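Side-chain contacts in putative rubredoxin reductase (Rhodopseudomonas palustris, PDB 3FG2), which probably passes electrons from NADH through its bound FAD to the ferredoxin that serves the cytochrome P450 CYP199A2: residues R111-V115 and P116-L120; E172-R176 and V177-V181. One frame throughout, in Å; residues are numbered along the deposited sequence.

Contact 1. Residues R111-V115 and P116-L120; sequences RMLDV and PNASL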
loop_
_atom_site.group_PDB
_atom_site.type_symbol
_atom_site.label_atom_id
_atom_site.label_comp_id
_atom_site.label_asym_id
_atom_site.label_seq_id
_atom_site.Cartn_x
_atom_site.Cartn_y
_atom_site.Cartn_z
ATOM N N ARG A 111 -3.472 0.575 12.137
ATOM C CA ARG A 111 -3.770 -0.322 13.246
ATOM C C ARG A 111 -3.133 0.383 14.447
ATOM O O ARG A 111 -1.923 0.574 14.482
ATOM C CB ARG A 111 -3.112 -1.679 13.036
ATOM C CG ARG A 111 -3.385 -2.663 14.149
ATOM C CD ARG A 111 -2.394 -3.795 14.088
ATOM N NE ARG A 111 -2.680 -4.825 15.075
ATOM C CZ ARG A 111 -1.790 -5.724 15.481
ATOM N NH1 ARG A 111 -0.555 -5.707 14.983
ATOM N NH2 ARG A 111 -2.136 -6.648 16.373
ATOM N N MET A 112 -3.943 0.788 15.413
ATOM C CA MET A 112 -3.430 1.510 16.573
ATOM C C MET A 112 -2.416 0.750 17.419
ATOM O O MET A 112 -2.568 -0.446 17.681
ATOM C CB MET A 112 -4.592 1.955 17.463
ATOM C CG MET A 112 -5.570 2.923 16.801
ATOM S SD MET A 112 -4.888 4.567 16.522
ATOM C CE MET A 112 -4.466 4.468 14.794
ATOM N N LEU A 113 -1.369 1.451 17.841
ATOM C CA LEU A 113 -0.354 0.840 18.689
ATOM C C LEU A 113 -1.053 0.591 20.026
ATOM O O LEU A 113 -1.500 1.535 20.681
ATOM C CB LEU A 113 0.824 1.796 18.885
ATOM C CG LEU A 113 1.990 1.251 19.710
ATOM C CD1 LEU A 113 2.662 0.110 18.947
ATOM C CD2 LEU A 113 2.977 2.362 19.993
ATOM N N ASP A 114 -1.153 -0.675 20.417
ATOM C CA ASP A 114 -1.825 -1.069 21.654
ATOM C C ASP A 114 -0.865 -1.092 22.845
ATOM O O ASP A 114 -0.628 -2.136 23.455
ATOM C CB ASP A 114 -2.449 -2.451 21.455
ATOM C CG ASP A 114 -3.455 -2.808 22.534
ATOM O OD1 ASP A 114 -3.699 -1.992 23.452
ATOM O OD2 ASP A 114 -4.007 -3.925 22.451
ATOM N N VAL A 115 -0.340 0.075 23.196
ATOM C CA VAL A 115 0.620 0.177 24.284
ATOM C C VAL A 115 0.347 1.396 25.171
ATOM O O VAL A 115 -0.198 2.394 24.709
ATOM C CB VAL A 115 2.046 0.241 23.666
ATOM C CG1 VAL A 115 2.859 1.352 24.285
ATOM C CG2 VAL A 115 2.728 -1.103 23.814
ATOM N N PRO A 116 0.714 1.324 26.462
ATOM C CA PRO A 116 0.483 2.460 27.361
ATOM C C PRO A 116 1.056 3.761 26.800
ATOM O O PRO A 116 2.166 3.776 26.248
ATOM C CB PRO A 116 1.178 2.027 28.646
ATOM C CG PRO A 116 0.936 0.548 28.657
ATOM C CD PRO A 116 1.248 0.170 27.211
ATOM N N ASN A 117 0.286 4.842 26.931
ATOM C CA ASN A 117 0.697 6.158 26.440
ATOM C C ASN A 117 0.888 6.224 24.918
ATOM O O ASN A 117 1.397 7.218 24.392
ATOM C CB ASN A 117 1.990 6.604 27.139
ATOM C CG ASN A 117 1.738 7.272 28.489
ATOM O OD1 ASN A 117 2.682 7.581 29.223
ATOM N ND2 ASN A 117 0.472 7.509 28.814
ATOM N N ALA A 118 0.469 5.182 24.209
ATOM C CA ALA A 118 0.617 5.154 22.757
ATOM C C ALA A 118 -0.154 6.269 22.061
ATOM O O ALA A 118 0.117 6.588 20.899
ATOM C CB ALA A 118 0.167 3.813 22.213
ATOM N N SER A 119 -1.111 6.861 22.767
ATOM C CA SER A 119 -1.918 7.924 22.189
ATOM C C SER A 119 -1.479 9.346 22.542
ATOM O O SER A 119 -2.234 10.293 22.332
ATOM C CB SER A 119 -3.387 7.734 22.572
ATOM O OG SER A 119 -3.553 7.825 23.973
ATOM N N LEU A 120 -0.275 9.508 23.080
ATOM C CA LEU A 120 0.207 10.849 23.398
ATOM C C LEU A 120 0.361 11.613 22.083
ATOM O O LEU A 120 0.483 11.014 21.017
ATOM C CB LEU A 120 1.542 10.788 24.140
ATOM C CG LEU A 120 1.447 10.307 25.593
ATOM C CD1 LEU A 120 2.841 10.164 26.176
ATOM C CD2 LEU A 120 0.616 11.291 26.414
#
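Leu113 and Ala118 meet where the chain doubles back on itself. CG of Leu113 stands anti to the backbone N (chi1 -178°), which lays the leucine alongside the alanine methyl: CB, CG and CD2 of Leu113 all lie 3.9 to 4.0 Å from Ala118 CB. Val115 closes in from another direction, its CG1 4.2 Å from Ala118 CB. This is the tight side, and Ala118 is buried there. The amide of Ala118 donates to the carbonyl of Val115 (N to O 2.9 Å, 146° at the hydrogen), although the placing of that oxygen is less sure. Val115 and the ring of Pro116 cross at about a right angle, CG1 of Val115 resting 3.5 Å from Pro116 CD. The opposite character belongs to Pro116 and Asn117, exposed at the outer bend, although Asn117 still reaches Ile210 and Ala212 of strand 207-213. Leu120 N bonds back to Asn117 O at 3.1 Å. Leu113 thus packs from just before a type II beta turn, Val115 to Ala118, with proline and a positive-phi asparagine at its two central positions, overlapped by a type I turn, Asn117 to Leu120, within the loop between strands 108-110 and 123-124.

Contact 2. Residues E172-R176 and V177-V181; sequences ELAPR and VMARV
Arg176 reaches across the turn to lay its guanidinium over Ala179, one face meeting Ala179 CA 3.7 Å above the plane and offset toward the rim. CG of Arg176 sits between the backbone N and the carbonyl carbon (chi1 68°), and from there the chain runs extended to NE, where a turn of the guanidinium (chi4 81°) sets its plane over Ala179. NH2 of Arg176 donates to a water at 2.9 Å that in turn donates to Ala179 O. NH1 turns to Ser187 OG, on helix 184-196, and to Val182 O. With an alanine here, Ser187 and Val182 O would probably lose their charged partner and the loop one of its ties to that helix. The methyls of Ala174 and Ala179 face each other, CB to CB 3.7 Å. This loop follows strand 167-171, which with strand 144-148 and helix 152-163 forms a Rossmann-type beta-alpha-beta unit. Residues Arg176 to Ala179 make a type II turn whose ends are bridged by a second water, 3.0 Å from Arg176 O and 2.6 Å from Ala179 N. Glu172 folds back on the chain: its OE1 takes the Ala174 amide at 3.1 Å on the anti side, 30° out of the carboxylate plane, while OE2 accepts from Ala150 N.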
loop_
_atom_site.group_PDB
_atom_site.type_symbol
_atom_site.label_atom_id
_atom_site.label_comp_id
_atom_site.label_asym_id
_atom_site.label_seq_id
_atom_site.Cartn_x
_atom_site.Cartn_y
_atom_site.Cartn_z
ATOM N N GLU A 172 11.847 -3.312 15.117
ATOM C CA GLU A 172 11.156 -4.380 14.390
ATOM C C GLU A 172 11.133 -5.664 15.221
ATOM O O GLU A 172 12.148 -6.053 15.806
ATOM C CB GLU A 172 11.845 -4.663 13.051
ATOM C CG GLU A 172 11.286 -5.887 12.334
ATOM C CD GLU A 172 9.792 -5.773 12.046
ATOM O OE1 GLU A 172 9.111 -6.823 11.994
ATOM O OE2 GLU A 172 9.297 -4.640 11.864
ATOM N N LEU A 173 9.980 -6.326 15.263
ATOM C CA LEU A 173 9.848 -7.561 16.034
ATOM C C LEU A 173 10.522 -8.745 15.343
ATOM O O LEU A 173 11.063 -9.630 16.005
ATOM C CB LEU A 173 8.372 -7.888 16.294
ATOM C CG LEU A 173 8.139 -9.171 17.108
ATOM C CD1 LEU A 173 8.922 -9.088 18.419
ATOM C CD2 LEU A 173 6.640 -9.371 17.375
ATOM N N ALA A 174 10.493 -8.753 14.017
ATOM C CA ALA A 174 11.116 -9.818 13.245
ATOM C C ALA A 174 12.637 -9.672 13.254
ATOM O O ALA A 174 13.175 -8.620 13.604
ATOM C CB ALA A 174 10.599 -9.784 11.815
ATOM N N PRO A 175 13.356 -10.734 12.864
ATOM C CA PRO A 175 14.821 -10.702 12.832
ATOM C C PRO A 175 15.424 -9.862 11.696
ATOM O O PRO A 175 16.638 -9.637 11.673
ATOM C CB PRO A 175 15.186 -12.177 12.722
ATOM C CG PRO A 175 14.048 -12.726 11.913
ATOM C CD PRO A 175 12.854 -12.086 12.561
ATOM N N ARG A 176 14.584 -9.403 10.768
ATOM C CA ARG A 176 15.040 -8.583 9.641
ATOM C C ARG A 176 13.921 -7.660 9.151
ATOM O O ARG A 176 12.744 -7.883 9.438
ATOM C CB ARG A 176 15.524 -9.471 8.485
ATOM C CG ARG A 176 14.425 -10.283 7.805
ATOM C CD ARG A 176 14.998 -11.312 6.840
ATOM N NE ARG A 176 13.962 -12.227 6.369
ATOM C CZ ARG A 176 13.105 -11.950 5.391
ATOM N NH1 ARG A 176 13.163 -10.782 4.769
ATOM N NH2 ARG A 176 12.182 -12.836 5.044
ATOM N N VAL A 177 14.296 -6.622 8.412
ATOM C CA VAL A 177 13.328 -5.658 7.908
ATOM C C VAL A 177 12.484 -6.169 6.744
ATOM O O VAL A 177 12.901 -7.052 6.006
ATOM C CB VAL A 177 14.034 -4.352 7.464
ATOM C CG1 VAL A 177 14.778 -3.744 8.642
ATOM C CG2 VAL A 177 14.996 -4.633 6.322
ATOM N N MET A 178 11.291 -5.601 6.594
ATOM C CA MET A 178 10.383 -5.973 5.522
ATOM C C MET A 178 10.129 -7.480 5.452
ATOM O O MET A 178 9.840 -8.015 4.382
ATOM C CB MET A 178 10.950 -5.477 4.188
ATOM C CG MET A 178 11.150 -3.958 4.116
ATOM S SD MET A 178 11.821 -3.405 2.535
ATOM C CE MET A 178 13.561 -3.466 2.851
ATOM N N ALA A 179 10.221 -8.157 6.593
ATOM C CA ALA A 179 10.045 -9.609 6.663
ATOM C C ALA A 179 8.753 -10.137 6.045
ATOM O O ALA A 179 8.688 -11.285 5.591
ATOM C CB ALA A 179 10.148 -10.071 8.115
ATOM N N ARG A 180 7.728 -9.295 6.035
ATOM C CA ARG A 180 6.430 -9.659 5.482
ATOM C C ARG A 180 6.384 -9.563 3.956
ATOM O O ARG A 180 5.501 -10.152 3.327
ATOM C CB ARG A 180 5.357 -8.737 6.076
ATOM C CG ARG A 180 3.942 -8.906 5.531
ATOM C CD ARG A 180 3.311 -10.227 5.978
ATOM N NE ARG A 180 3.330 -11.231 4.918
ATOM C CZ ARG A 180 2.382 -11.375 3.997
ATOM N NH1 ARG A 180 1.316 -10.585 3.997
ATOM N NH2 ARG A 180 2.509 -12.304 3.063
ATOM N N VAL A 181 7.339 -8.852 3.354
ATOM C CA VAL A 181 7.298 -8.659 1.909
ATOM C C VAL A 181 8.515 -8.935 1.019
ATOM O O VAL A 181 8.360 -9.001 -0.199
ATOM C CB VAL A 181 6.811 -7.227 1.589
ATOM C CG1 VAL A 181 5.355 -7.066 1.995
ATOM C CG2 VAL A 181 7.666 -6.212 2.339
HETATM O O HOH W 1 9.663 -12.652 3.710
HETATM O O HOH W 2 9.867 -7.118 8.936
#

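From the N terminus, the chain completes strand 101-104 of the parallel sheet that also holds strands 4-7 and 29-32, passes strand 108-110, and then folds up in contact 1 before entering strand 123-124, an outermost strand of a second parallel sheet. Strand 144-148, helix 152-163 and strand 167-171 follow, and contact 2 closes the bend between that last strand and helix 184-196. The contacts thus stand in series, neither nested nor crossed. The centres of contact 1 and contact 2 are about 21 Å apart; the nearest atoms of contacts 1 and 2 are about 8 Å apart, without touching. Contact 1 leans on strand 207-213 at the surface; contact 2 joins helices 152-163 and 184-196.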